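Local coordinates for protein aspartate aminotransferase (PDB 4H51) that probably catalyses the pyridoxal phosphate-dependent transfer of an amino group from L-aspartate to 2-oxoglutarate, acting as a homodimer, at residues B[385-390]-B[404-409]; B[201-206]-B[367-372]; B[233-238]-B[328-333]. All blocks are in the same frame, centred on the assembly; numbering follows the deposited sequence. Where two conformers were deposited one is given.

Contact 1 (B[385-390]-B[404-409])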
loop_
_atom_site.group_PDB
_atom_site.type_symbol
_atom_site.label_atom_id
_atom_site.label_comp_id
_atom_site.label_asym_id
_atom_site.label_seq_id
_atom_site.Cartn_x
_atom_site.Cartn_y
_atom_site.Cartn_z
ATOM N N ILE B 385 15.726 26.651 -13.157
ATOM C CA ILE B 385 14.573 26.172 -13.957
ATOM C C ILE B 385 14.677 24.636 -13.946
ATOM O O ILE B 385 15.388 24.069 -14.735
ATOM C CB ILE B 385 14.570 26.732 -15.408
ATOM C CG1 ILE B 385 14.485 28.282 -15.444
ATOM C CG2 ILE B 385 13.400 26.158 -16.210
ATOM C CD1 ILE B 385 13.445 28.907 -14.529
ATOM N N PHE B 386 14.023 24.008 -12.990
ATOM C CA PHE B 386 14.205 22.589 -12.700
ATOM C C PHE B 386 13.248 21.744 -13.542
ATOM O O PHE B 386 12.151 21.371 -13.106
ATOM C CB PHE B 386 14.000 22.281 -11.219
ATOM C CG PHE B 386 15.001 22.948 -10.305
ATOM C CD1 PHE B 386 16.191 22.301 -9.963
ATOM C CD2 PHE B 386 14.747 24.200 -9.779
ATOM C CE1 PHE B 386 17.100 22.897 -9.114
ATOM C CE2 PHE B 386 15.642 24.794 -8.921
ATOM C CZ PHE B 386 16.837 24.141 -8.593
ATOM N N ILE B 387 13.688 21.500 -14.755
ATOM C CA ILE B 387 13.141 20.429 -15.601
ATOM C C ILE B 387 14.017 19.173 -15.460
ATOM O O ILE B 387 15.155 19.258 -14.954
ATOM C CB ILE B 387 13.064 20.890 -17.072
ATOM C CG1 ILE B 387 14.442 21.144 -17.649
ATOM C CG2 ILE B 387 12.246 22.171 -17.183
ATOM C CD1 ILE B 387 14.419 21.565 -19.080
ATOM N N THR B 388 13.546 18.015 -15.932
ATOM C CA THR B 388 14.419 16.850 -15.937
ATOM C C THR B 388 15.513 16.912 -17.009
ATOM O O THR B 388 15.450 17.665 -18.004
ATOM C CB THR B 388 13.646 15.534 -16.094
ATOM O OG1 THR B 388 13.265 15.368 -17.494
ATOM C CG2 THR B 388 12.402 15.530 -15.176
ATOM N N VAL B 389 16.525 16.059 -16.812
ATOM C CA VAL B 389 17.617 15.943 -17.748
ATOM C C VAL B 389 17.174 15.451 -19.144
ATOM O O VAL B 389 17.846 15.678 -20.127
ATOM C CB VAL B 389 18.762 15.062 -17.177
ATOM C CG1 VAL B 389 19.305 15.681 -15.906
ATOM C CG2 VAL B 389 18.306 13.648 -16.899
ATOM N N SER B 390 16.031 14.790 -19.212
ATOM C CA SER B 390 15.422 14.382 -20.505
ATOM C C SER B 390 14.535 15.449 -21.175
ATOM O O SER B 390 13.963 15.231 -22.253
ATOM C CB SER B 390 14.617 13.104 -20.298
ATOM O OG SER B 390 13.595 13.278 -19.308
ATOM N N LEU B 404 7.131 32.588 -18.465
ATOM C CA LEU B 404 8.018 33.529 -19.151
ATOM C C LEU B 404 9.469 33.182 -18.809
ATOM O O LEU B 404 10.298 33.158 -19.685
ATOM C CB LEU B 404 7.682 34.968 -18.760
ATOM C CG LEU B 404 6.278 35.499 -19.162
ATOM C CD1 LEU B 404 6.096 36.934 -18.710
ATOM C CD2 LEU B 404 5.962 35.365 -20.654
ATOM N N MET B 405 9.768 32.867 -17.549
ATOM C CA MET B 405 11.132 32.514 -17.161
ATOM C C MET B 405 11.607 31.230 -17.824
ATOM O O MET B 405 12.775 31.129 -18.187
ATOM C CB MET B 405 11.269 32.335 -15.663
ATOM C CG MET B 405 11.237 33.637 -14.887
ATOM S SD MET B 405 10.803 33.392 -13.162
ATOM C CE MET B 405 12.113 32.244 -12.673
ATOM N N LEU B 406 10.703 30.269 -17.978
ATOM C CA LEU B 406 11.011 29.030 -18.671
ATOM C C LEU B 406 11.270 29.301 -20.133
ATOM O O LEU B 406 12.279 28.828 -20.669
ATOM C CB LEU B 406 9.890 27.997 -18.513
ATOM C CG LEU B 406 9.961 26.766 -19.413
ATOM C CD1 LEU B 406 11.230 25.965 -19.099
ATOM C CD2 LEU B 406 8.704 25.879 -19.256
ATOM N N ALA B 407 10.405 30.064 -20.798
ATOM C CA ALA B 407 10.631 30.353 -22.227
ATOM C C ALA B 407 11.948 31.108 -22.461
ATOM O O ALA B 407 12.678 30.839 -23.431
ATOM C CB ALA B 407 9.454 31.127 -22.840
ATOM N N GLN B 408 12.243 32.034 -21.560
ATOM C CA GLN B 408 13.504 32.760 -21.569
ATOM C C GLN B 408 14.756 31.909 -21.301
ATOM O O GLN B 408 15.793 32.144 -21.914
ATOM C CB GLN B 408 13.431 33.936 -20.583
ATOM C CG GLN B 408 12.514 35.035 -21.115
ATOM C CD GLN B 408 11.945 35.929 -20.038
ATOM O OE1 GLN B 408 12.437 35.941 -18.901
ATOM N NE2 GLN B 408 10.862 36.673 -20.381
ATOM N N THR B 409 14.669 30.932 -20.398
ATOM C CA THR B 409 15.840 30.122 -20.039
ATOM C C THR B 409 16.084 29.058 -21.095
ATOM O O THR B 409 17.261 28.732 -21.407
ATOM C CB THR B 409 15.701 29.473 -18.671
ATOM O OG1 THR B 409 15.582 30.502 -17.677
ATOM C CG2 THR B 409 16.907 28.594 -18.362
#
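I385 packs with CG1, CG2 and CD1 against M405, L406 and T409 of helix 400-416, a strand-on-helix contact in the small domain of a fold type I aminotransferase. The packing is tight around this one isoleucine. With CG1 set beside the backbone N and CG2 anti to it (chi1 -61°), the two branches part towards different helix residues. CG1 comes up against T409, 3.3 Å from OG1, while CG2 meets the L406 methyl CD1 at 3.6 Å. At the far end of the chain CD1 reaches M405 CE at 4.0 Å, the methionine folding its methyl back through a bend at the last torsion. I385 and T409 run past each other in opposite directions, so the threonine lies alongside the isoleucine. No hydrogen bond joins the two segments.

Beyond I385 the contact thins quickly. I387 adds a distant touch, its CG2 lying 4.4 Å from L406 CD1. F386, at the centre of an inverse gamma turn, sends its ring instead to R38 and A39 of helix 31-41. The chain then leaves the helix for the exposed S390, whose OG is hydrogen-bonded to T388 OG1; T388 OG1 is also bonded to R392 N. On the helix, M405 and T409 are partly exposed and form the side nearer solvent. The T409 hydroxyl is directed back into its own helix: OG1 donates to M405 O over 2.9 Å, and T409 N reaches the same oxygen from the opposite face of the carbonyl plane.

Contact 2 (B[201-206]-B[367-372])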
loop_
_atom_site.group_PDB
_atom_site.type_symbol
_atom_site.label_atom_id
_atom_site.label_comp_id
_atom_site.label_asym_id
_atom_site.label_seq_id
_atom_site.Cartn_x
_atom_site.Cartn_y
_atom_site.Cartn_z
ATOM N N ASN B 201 3.126 10.175 -20.288
ATOM C CA ASN B 201 4.205 10.583 -19.401
ATOM C C ASN B 201 5.465 9.868 -19.875
ATOM O O ASN B 201 5.540 8.636 -19.783
ATOM C CB ASN B 201 3.858 10.240 -17.962
ATOM C CG ASN B 201 4.991 10.553 -16.983
ATOM O OD1 ASN B 201 6.054 11.022 -17.377
ATOM N ND2 ASN B 201 4.793 10.228 -15.727
ATOM N N PRO B 202 6.488 10.617 -20.347
ATOM C CA PRO B 202 6.775 12.052 -20.179
ATOM C C PRO B 202 6.560 13.019 -21.340
ATOM O O PRO B 202 6.844 14.227 -21.183
ATOM C CB PRO B 202 8.264 11.999 -19.840
ATOM C CG PRO B 202 8.769 10.985 -20.866
ATOM C CD PRO B 202 7.709 9.896 -20.803
ATOM N N THR B 203 6.038 12.563 -22.474
ATOM C CA THR B 203 6.124 13.316 -23.705
ATOM C C THR B 203 4.919 14.197 -23.989
ATOM O O THR B 203 5.031 15.103 -24.793
ATOM C CB THR B 203 6.286 12.384 -24.911
ATOM O OG1 THR B 203 5.065 11.700 -25.163
ATOM C CG2 THR B 203 7.471 11.384 -24.722
ATOM N N GLY B 204 3.756 13.910 -23.353
ATOM C CA GLY B 204 2.505 14.606 -23.617
ATOM C C GLY B 204 1.949 14.386 -25.009
ATOM O O GLY B 204 1.094 15.143 -25.479
ATOM N N VAL B 205 2.509 13.398 -25.719
ATOM C CA VAL B 205 2.019 13.064 -27.054
ATOM C C VAL B 205 1.218 11.790 -27.001
ATOM O O VAL B 205 1.732 10.777 -26.567
ATOM C CB VAL B 205 3.160 12.904 -28.060
ATOM C CG1 VAL B 205 2.580 12.560 -29.424
ATOM C CG2 VAL B 205 3.926 14.239 -28.161
ATOM N N ASP B 206 -0.043 11.868 -27.410
ATOM C CA ASP B 206 -0.939 10.737 -27.418
ATOM C C ASP B 206 -1.226 10.342 -28.857
ATOM O O ASP B 206 -1.121 11.174 -29.777
ATOM C CB ASP B 206 -2.287 11.075 -26.738
ATOM C CG ASP B 206 -2.162 11.285 -25.253
ATOM O OD1 ASP B 206 -1.106 10.913 -24.714
ATOM O OD2 ASP B 206 -3.123 11.810 -24.629
ATOM N N PHE B 367 2.698 17.402 -18.648
ATOM C CA PHE B 367 4.070 17.613 -19.110
ATOM C C PHE B 367 4.241 18.210 -20.527
ATOM O O PHE B 367 3.322 18.174 -21.396
ATOM C CB PHE B 367 4.800 16.301 -19.021
ATOM C CG PHE B 367 4.800 15.688 -17.648
ATOM C CD1 PHE B 367 5.543 16.249 -16.612
ATOM C CD2 PHE B 367 4.107 14.515 -17.395
ATOM C CE1 PHE B 367 5.585 15.656 -15.351
ATOM C CE2 PHE B 367 4.142 13.917 -16.134
ATOM C CZ PHE B 367 4.874 14.474 -15.109
ATOM N N SER B 368 5.435 18.778 -20.724
ATOM C CA SER B 368 6.016 19.064 -22.035
ATOM C C SER B 368 7.352 18.275 -22.055
ATOM O O SER B 368 8.101 18.279 -21.066
ATOM C CB SER B 368 6.214 20.569 -22.134
ATOM O OG SER B 368 6.609 21.089 -23.403
ATOM N N PHE B 369 7.611 17.532 -23.129
ATOM C CA PHE B 369 8.932 17.039 -23.445
ATOM C C PHE B 369 9.531 18.089 -24.404
ATOM O O PHE B 369 9.122 18.164 -25.556
ATOM C CB PHE B 369 8.788 15.671 -24.127
ATOM C CG PHE B 369 9.794 14.656 -23.708
ATOM C CD1 PHE B 369 10.103 14.478 -22.376
ATOM C CD2 PHE B 369 10.373 13.806 -24.629
ATOM C CE1 PHE B 369 11.014 13.534 -21.971
ATOM C CE2 PHE B 369 11.290 12.872 -24.230
ATOM C CZ PHE B 369 11.611 12.721 -22.904
ATOM N N LEU B 370 10.448 18.928 -23.917
ATOM C CA LEU B 370 10.780 20.165 -24.618
ATOM C C LEU B 370 11.744 19.950 -25.788
ATOM O O LEU B 370 11.800 20.773 -26.658
ATOM C CB LEU B 370 11.388 21.199 -23.656
ATOM C CG LEU B 370 10.449 21.657 -22.551
ATOM C CD1 LEU B 370 11.179 22.439 -21.460
ATOM C CD2 LEU B 370 9.337 22.496 -23.179
ATOM N N GLY B 371 12.530 18.894 -25.746
ATOM C CA GLY B 371 13.460 18.580 -26.841
ATOM C C GLY B 371 14.897 19.008 -26.609
ATOM O O GLY B 371 15.773 18.707 -27.414
ATOM N N LEU B 372 15.181 19.645 -25.492
ATOM C CA LEU B 372 16.529 20.096 -25.222
ATOM C C LEU B 372 17.484 18.915 -24.945
ATOM O O LEU B 372 17.054 17.849 -24.457
ATOM C CB LEU B 372 16.511 21.083 -24.043
ATOM C CG LEU B 372 15.667 22.375 -24.165
ATOM C CD1 LEU B 372 15.695 23.121 -22.827
ATOM C CD2 LEU B 372 16.155 23.288 -25.292
#
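N201 and F367 meet where the Asn-Pro-Thr-Gly segment of the active-site loop, with its cis peptide bond before P202, runs past strand 367-369. The asparagine holds CG anti to its own N (chi1 176°), which carries the amide over to the F367 ring; CG lies 3.6 Å from CE2, and amide and ring planes are 34° apart. Both ends of this amide are gripped: ND2 is hydrogen-bonded to O3 of the cofactor on the modified residue at position 265, and OD1 to R392 NH1. The phenylalanine thus backs a group that touches the pyridoxal phosphate directly.

P202 and T203 both pack against F369 from the same side of its ring. The proline ring lies side by side with the phenylalanine, CG being 3.6 Å from CE1, and T203 contributes a CH-pi contact, with CG2 over a face of the ring at 4.2 Å from the centroid. F369 has a chi1 of -140°, away from the staggered positions, with its ring beside P202 and T203. T203 divides its branches: the methyl goes to the ring, while OG1 turns back into its own loop and accepts from V205 N at 3.1 Å, forming an ST turn, and is also bonded to H200 ND1. Between the two phenylalanines sits P202 O, 3.6 Å from F367 CB and 3.5 Å from F369 CD1; it is buried in a hydrocarbon setting without a polar partner in the model. G204 then turns the chain with a positive phi.

Strand 367-369 pairs antiparallel with strand 392-394, whose R392 packs on P202 and both phenylalanines, while Y168, from strand 162-169 of the large sheet, touches T203 and V205.

Contact 3 (B[233-238]-B[328-333])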
loop_
_atom_site.group_PDB
_atom_site.type_symbol
_atom_site.label_atom_id
_atom_site.label_comp_id
_atom_site.label_asym_id
_atom_site.label_seq_id
_atom_site.Cartn_x
_atom_site.Cartn_y
_atom_site.Cartn_z
ATOM N N GLN B 233 -6.778 10.752 -16.311
ATOM C CA GLN B 233 -8.074 10.881 -16.970
ATOM C C GLN B 233 -8.673 12.232 -16.621
ATOM O O GLN B 233 -8.826 12.576 -15.436
ATOM C CB GLN B 233 -9.048 9.777 -16.599
ATOM C CG GLN B 233 -10.198 9.705 -17.554
ATOM C CD GLN B 233 -11.296 8.797 -17.108
ATOM O OE1 GLN B 233 -11.082 7.930 -16.265
ATOM N NE2 GLN B 233 -12.474 8.943 -17.711
ATOM N N GLY B 234 -8.951 13.024 -17.648
ATOM C CA GLY B 234 -9.292 14.448 -17.433
ATOM C C GLY B 234 -8.258 15.435 -17.997
ATOM O O GLY B 234 -8.654 16.529 -18.433
ATOM N N TYR B 235 -6.943 15.106 -17.999
ATOM C CA TYR B 235 -5.943 16.126 -18.291
ATOM C C TYR B 235 -5.624 16.270 -19.797
ATOM O O TYR B 235 -5.237 17.356 -20.267
ATOM C CB TYR B 235 -4.669 15.869 -17.524
ATOM C CG TYR B 235 -4.668 16.408 -16.088
ATOM C CD1 TYR B 235 -4.448 17.765 -15.834
ATOM C CD2 TYR B 235 -4.901 15.579 -15.022
ATOM C CE1 TYR B 235 -4.464 18.260 -14.538
ATOM C CE2 TYR B 235 -4.910 16.057 -13.735
ATOM C CZ TYR B 235 -4.687 17.371 -13.492
ATOM O OH TYR B 235 -4.661 17.816 -12.229
ATOM N N ALA B 236 -5.766 15.196 -20.560
ATOM C CA ALA B 236 -5.588 15.308 -22.028
ATOM C C ALA B 236 -6.506 16.360 -22.654
ATOM O O ALA B 236 -6.077 17.129 -23.521
ATOM C CB ALA B 236 -5.758 13.958 -22.711
ATOM N N SER B 237 -7.750 16.434 -22.175
ATOM C CA SER B 237 -8.718 17.393 -22.715
ATOM C C SER B 237 -9.426 18.324 -21.710
ATOM O O SER B 237 -10.012 19.310 -22.154
ATOM C CB SER B 237 -9.795 16.622 -23.445
ATOM O OG SER B 237 -10.565 15.937 -22.468
ATOM N N GLY B 238 -9.404 18.021 -20.414
ATOM C CA GLY B 238 -10.365 18.571 -19.437
ATOM C C GLY B 238 -11.743 17.900 -19.359
ATOM O O GLY B 238 -12.576 18.246 -18.502
ATOM N N ALA B 328 -16.248 20.356 -13.130
ATOM C CA ALA B 328 -15.979 21.784 -13.412
ATOM C C ALA B 328 -14.574 22.190 -12.996
ATOM O O ALA B 328 -13.872 22.873 -13.734
ATOM C CB ALA B 328 -17.001 22.701 -12.717
ATOM N N GLU B 329 -14.204 21.772 -11.800
ATOM C CA GLU B 329 -12.949 22.123 -11.204
ATOM C C GLU B 329 -11.774 21.501 -12.008
ATOM O O GLU B 329 -10.812 22.163 -12.338
ATOM C CB GLU B 329 -13.022 21.666 -9.745
ATOM C CG GLU B 329 -11.908 22.194 -8.895
ATOM C CD GLU B 329 -12.117 22.092 -7.390
ATOM O OE1 GLU B 329 -11.258 22.683 -6.720
ATOM O OE2 GLU B 329 -13.012 21.398 -6.867
ATOM N N LEU B 330 -11.925 20.249 -12.416
ATOM C CA LEU B 330 -10.906 19.579 -13.187
ATOM C C LEU B 330 -10.768 20.232 -14.531
ATOM O O LEU B 330 -9.645 20.413 -15.032
ATOM C CB LEU B 330 -11.269 18.087 -13.335
ATOM C CG LEU B 330 -10.387 17.155 -14.155
ATOM C CD1 LEU B 330 -8.968 17.178 -13.590
ATOM C CD2 LEU B 330 -10.990 15.746 -14.082
ATOM N N SER B 331 -11.904 20.583 -15.131
ATOM C CA SER B 331 -11.882 21.276 -16.415
ATOM C C SER B 331 -11.131 22.593 -16.264
ATOM O O SER B 331 -10.400 22.975 -17.137
ATOM C CB SER B 331 -13.298 21.560 -16.928
ATOM O OG SER B 331 -13.226 22.084 -18.237
ATOM N N ALA B 332 -11.337 23.296 -15.157
ATOM C CA ALA B 332 -10.642 24.579 -14.937
ATOM C C ALA B 332 -9.125 24.361 -14.743
ATOM O O ALA B 332 -8.303 25.149 -15.225
ATOM C CB ALA B 332 -11.280 25.345 -13.751
ATOM N N MET B 333 -8.751 23.262 -14.091
ATOM C CA MET B 333 -7.341 22.891 -13.930
ATOM C C MET B 333 -6.664 22.625 -15.285
ATOM O O MET B 333 -5.583 23.148 -15.604
ATOM C CB MET B 333 -7.217 21.648 -13.019
ATOM C CG MET B 333 -7.532 21.915 -11.550
ATOM S SD MET B 333 -8.057 20.497 -10.573
ATOM C CE MET B 333 -6.538 19.554 -10.496
HETATM O O HOH W 1 -14.326 19.846 -20.143
#
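L330 makes the largest contribution to the contact between helix 320-350 and the loop 233-238. Its CG stands anti to the backbone N (chi1 178°), which projects the two methyls at the loop: CD1 lies over one face of the Y235 ring, towards the rim and 4.2 Å from CE2, and CD2 rests 4.0 Å from G234 CA. One helical turn further, M333 crosses the end of the tyrosine obliquely. Its CE approaches Y235 OH closely, at 3.1 Å. By van der Waals contact alone, G238 comes close to the helix, its CA 4.3 Å from S331 CA.

No direct hydrogen bond crosses the contact. A water lies between G238 O, to which it donates weakly, and S331 OG; because the serine was modelled in two conformers, this bridge is doubtful. The Y235 hydroxyl is hydrogen-bonded to the backbone O of residue 265, which places the tyrosine next to the cofactor-bearing residue.

The loop follows strand 225-230 of the large sheet and leads into helix 240-243, whose L240 also touches L330; M366 lies against Y235, and Y54 against M333 of the long helix.

How the contacts relate
From the N terminus, the loop after strand 192-196 opens contact 2, and the loop after strand 225-230 then opens contact 3. Contact 3 closes first and is nested within the longer excursion that contact 2 closes. Contact 1 follows in series, a short closure from strand 385-386 to helix 400-416. Contact 2 ties the loop after strand 192-196 to strand 367-369, contact 3 the loop after strand 225-230 to helix 320-350, and contact 1 joins parts of the small domain. Contacts 1 and 2 touch, with L370 CD1 4.2 Å from L406 CD1, and D206 meets A236 between contacts 2 and 3. Contacts 1 and 3 stay about 15 Å apart at their nearest atoms.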